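Local atomic coordinates of EreC (Klebsiella pneumoniae, PDB entry 6XCQ), a protein that probably hydrolyses the macrolactone ester of antibiotics such as erythromycin, opening the ring and so contributing to macrolide resistance. Residues A80-I83 with R84-V87; S279-D282 with S283-G287. The protein carries 1 engineered substitution. All coordinates share one frame; numbering follows the deposited sequence.

Interaction 1: A80-I83 with R84-V87; sequences ASLI and RYLV
Val87 has its CG1 anti to the backbone N (chi1 165°), which turns CG2 back along the helix; in Ile83, chi1 of -71° puts CG1 beside the backbone N and leaves CG2 anti to it. The two methyls therefore meet one turn apart, Ile83 CG2 lying 4.1 Å from Val87 CG2, with the side chains side by side and pointing the same way. Val87 CG2 also rests 3.3 Å from Ile83 O, the carbonyl that accepts the hydrogen bond of Val87 N at 2.8 Å. Beta-branched residues suit this strip, since each places a methyl branch close to the backbone, within reach of its neighbour one turn away. Leu86 instead packs its side chain on the Leu82 carbonyl: its CG lies 3.3 Å from Leu82 O, which takes the 2.9 Å bond from Leu86 N. Beside it, Leu82 CD2 touches the Tyr85 ring at CD2, 4.4 Å away. Arg84 lays the aliphatic start of its chain along the previous turn, CG 3.7 Å from Ala80 O. Arg84 N bonds Ala80 O and Tyr85 N bonds Ser81 O, completing four successive i to i+4 bonds of a regular alpha-helix.

The polar ends look elsewhere. The Arg84 guanidinium bonds Pro42 O and pairs with Glu88; the Tyr85 hydroxyl bonds Thr54 and His90. The short hydroxyl side chain of Ser81 bonds Leu39 O.

These two turns belong to helix 73-90. Leu82, Ile83 and Leu86 pack against Leu65 of strand 62-65 in the central sheet, while Ala80, Arg84 and Val87 meet Trp138 and Tyr142 of helix 126-146.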
# COMPACT_ATOMS: atom_id res chain seq x y z
N ALA A 80 5.95 13.41 -1.69
CA ALA A 80 7.26 13.68 -2.25
C ALA A 80 8.10 14.52 -1.30
O ALA A 80 9.30 14.25 -1.11
CB ALA A 80 7.13 14.38 -3.61
N SER A 81 7.49 15.52 -0.67
CA SER A 81 8.24 16.34 0.28
C SER A 81 8.73 15.52 1.47
O SER A 81 9.87 15.66 1.91
CB SER A 81 7.38 17.52 0.76
OG SER A 81 7.23 18.46 -0.29
N LEU A 82 7.86 14.67 2.02
CA LEU A 82 8.26 13.92 3.20
C LEU A 82 9.23 12.80 2.83
O LEU A 82 10.05 12.40 3.67
CB LEU A 82 7.02 13.38 3.90
CG LEU A 82 6.36 14.48 4.73
CD1 LEU A 82 4.96 14.12 5.15
CD2 LEU A 82 7.23 14.77 5.95
N ILE A 83 9.18 12.30 1.60
CA ILE A 83 10.23 11.39 1.13
C ILE A 83 11.58 12.11 1.14
O ILE A 83 12.57 11.59 1.67
CB ILE A 83 9.87 10.84 -0.27
CG1 ILE A 83 8.70 9.86 -0.17
CG2 ILE A 83 11.06 10.14 -0.92
CD1 ILE A 83 8.00 9.57 -1.50
N ARG A 84 11.62 13.34 0.61
CA ARG A 84 12.85 14.13 0.67
C ARG A 84 13.38 14.25 2.09
O ARG A 84 14.57 14.04 2.35
CB ARG A 84 12.61 15.53 0.08
CG ARG A 84 12.78 15.61 -1.42
CD ARG A 84 13.04 17.05 -1.85
NE ARG A 84 14.38 17.46 -1.44
CZ ARG A 84 14.78 18.72 -1.35
NH1 ARG A 84 13.94 19.71 -1.62
NH2 ARG A 84 16.03 18.98 -0.97
N TYR A 85 12.50 14.57 3.05
CA TYR A 85 12.93 14.71 4.43
C TYR A 85 13.47 13.40 4.99
O TYR A 85 14.52 13.37 5.65
CB TYR A 85 11.76 15.21 5.28
CG TYR A 85 11.98 15.07 6.76
CD1 TYR A 85 12.86 15.91 7.44
CD2 TYR A 85 11.29 14.11 7.49
CE1 TYR A 85 13.04 15.80 8.80
CE2 TYR A 85 11.47 13.99 8.85
CZ TYR A 85 12.35 14.83 9.50
OH TYR A 85 12.51 14.70 10.86
N LEU A 86 12.76 12.29 4.76
CA LEU A 86 13.19 11.02 5.33
C LEU A 86 14.46 10.52 4.66
O LEU A 86 15.35 9.97 5.33
CB LEU A 86 12.07 9.98 5.21
CG LEU A 86 10.83 10.26 6.06
CD1 LEU A 86 9.66 9.35 5.65
CD2 LEU A 86 11.20 10.11 7.52
N VAL A 87 14.58 10.71 3.35
CA VAL A 87 15.76 10.26 2.64
C VAL A 87 16.96 11.14 2.99
O VAL A 87 18.01 10.64 3.41
CB VAL A 87 15.51 10.24 1.12
CG1 VAL A 87 16.83 10.12 0.36
CG2 VAL A 87 14.59 9.09 0.77

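Interaction 2: S279-D282 with S283-G287; sequences SVRD and SYMAG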
# COMPACT_ATOMS: atom_id res chain seq x y z
N SER A 279 -9.25 -8.03 7.17
CA SER A 279 -7.91 -7.93 7.72
C SER A 279 -6.89 -8.81 6.98
O SER A 279 -5.69 -8.66 7.21
CB SER A 279 -7.90 -8.35 9.20
OG SER A 279 -9.02 -7.84 9.89
N VAL A 280 -7.34 -9.71 6.11
CA VAL A 280 -6.44 -10.75 5.61
C VAL A 280 -5.40 -10.14 4.67
O VAL A 280 -4.20 -10.42 4.80
CB VAL A 280 -7.24 -11.87 4.93
CG1 VAL A 280 -6.34 -12.70 4.04
CG2 VAL A 280 -7.89 -12.76 5.99
N ARG A 281 -5.83 -9.32 3.72
CA ARG A 281 -4.85 -8.66 2.85
C ARG A 281 -3.89 -7.78 3.65
O ARG A 281 -2.68 -7.79 3.39
CB ARG A 281 -5.56 -7.82 1.78
CG ARG A 281 -4.58 -7.04 0.92
CD ARG A 281 -5.24 -6.11 -0.05
NE ARG A 281 -4.39 -4.95 -0.32
CZ ARG A 281 -4.57 -3.73 0.20
NH1 ARG A 281 -5.60 -3.48 1.00
NH2 ARG A 281 -3.72 -2.76 -0.12
N ASP A 282 -4.39 -7.00 4.62
CA ASP A 282 -3.47 -6.15 5.38
C ASP A 282 -2.48 -6.96 6.21
O ASP A 282 -1.38 -6.48 6.49
CB ASP A 282 -4.19 -5.19 6.32
CG ASP A 282 -4.62 -3.89 5.63
OD1 ASP A 282 -5.23 -3.96 4.55
OD2 ASP A 282 -4.26 -2.82 6.15
N SER A 283 -2.86 -8.16 6.65
CA SER A 283 -1.88 -8.93 7.41
C SER A 283 -0.81 -9.51 6.48
O SER A 283 0.34 -9.66 6.90
CB SER A 283 -2.56 -10.04 8.22
OG SER A 283 -3.04 -11.09 7.41
N TYR A 284 -1.17 -9.82 5.24
CA TYR A 284 -0.16 -10.16 4.24
C TYR A 284 0.86 -9.04 4.10
O TYR A 284 2.07 -9.28 4.21
CB TYR A 284 -0.82 -10.45 2.89
CG TYR A 284 0.20 -10.72 1.82
CD1 TYR A 284 0.77 -11.98 1.69
CD2 TYR A 284 0.62 -9.71 0.96
CE1 TYR A 284 1.72 -12.24 0.73
CE2 TYR A 284 1.56 -9.96 -0.02
CZ TYR A 284 2.11 -11.24 -0.13
OH TYR A 284 3.05 -11.51 -1.09
N MET A 285 0.40 -7.81 3.82
CA MET A 285 1.30 -6.67 3.70
C MET A 285 2.21 -6.52 4.92
O MET A 285 3.42 -6.29 4.78
CB MET A 285 0.49 -5.39 3.48
CG MET A 285 -0.12 -5.34 2.09
SD MET A 285 -0.74 -3.70 1.69
CE MET A 285 -2.13 -3.73 2.76
N ALA A 286 1.65 -6.62 6.13
CA ALA A 286 2.47 -6.52 7.34
C ALA A 286 3.53 -7.61 7.37
O ALA A 286 4.67 -7.37 7.78
CB ALA A 286 1.60 -6.61 8.60
N GLY A 287 3.16 -8.82 6.96
CA GLY A 287 4.12 -9.91 6.88
C GLY A 287 5.26 -9.63 5.92
O GLY A 287 6.43 -9.87 6.24
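Met285 lays its terminal methyl over one face of the Arg281 guanidinium, CE standing 3.4 Å above the plane and offset toward the rim. The nearest atom of the group is Arg281 NH2, 3.4 Å from Met285 CE, and the sulfur follows, with Met285 SD 3.6 Å from Arg281 NH2. The torsions explain the meeting: Arg281 runs out extended from CG to NE, whereas Met285 bends at its last torsion (chi3 -72°) and folds CE back toward the preceding turn. The same methyl carbon, Met285 CE, lies 3.6 Å from Asp282 OD1, so it sits against both charged groups. Methionine suits this place because its unbranched chain can bend at the last torsion and lay a methyl on the guanidinium face while adding no charge. Arg281 and Asp282 themselves form only a long salt bridge, the oxygen lying well out of the guanidinium plane. The polar ends of both have partners outside the two segments: Arg281 NH2 pairs with Glu98 and Asp156, and Asp282 OD2 accepts from Met326 N and from ND2 of the engineered Asn309.

On another side of the helix Ser283 turns its hydroxyl back to the previous turn. With OG between the backbone N and carbonyl carbon (chi1 72°), it donates to Val280 O at 2.9 Å. That oxygen also takes Tyr284 N at 3.1 Å, from the same face of its plane, and is thus gripped twice. Ser283 N bonds Ser279 O, while Met285 N bonds Arg281 O almost straight, at 169°.

These residues lie in the N-terminal half of helix 279-295. Val280 and Tyr284 pack on helix 244-267, where the Tyr284 ring meets that of Tyr257; Ser283, Met285 and Ala286 touch helix 326-330, and Arg281 and Met285 reach helix 307-310.

Both interactions span about two turns of alpha-helix, on different helices, with centres about 25 Å apart and nearest atoms about 16 Å apart. Interaction 1 is buried although it lies farther from the centre of the chain than interaction 2, and it is pressed between a strand of the central sheet and helix 126-146. Interaction 2 is only partly buried and carries more charge: a methionine methyl lies over one face of an arginine guanidinium paired with acidic residues of other segments, and a serine hydroxyl adds to the backbone bonding. Within 80-87 the side-chain contacts are chiefly apolar, while Ser81, Arg84 and Tyr85 bond outside; 279-287 joins several helices and loops through mixed polar and sulfur contacts.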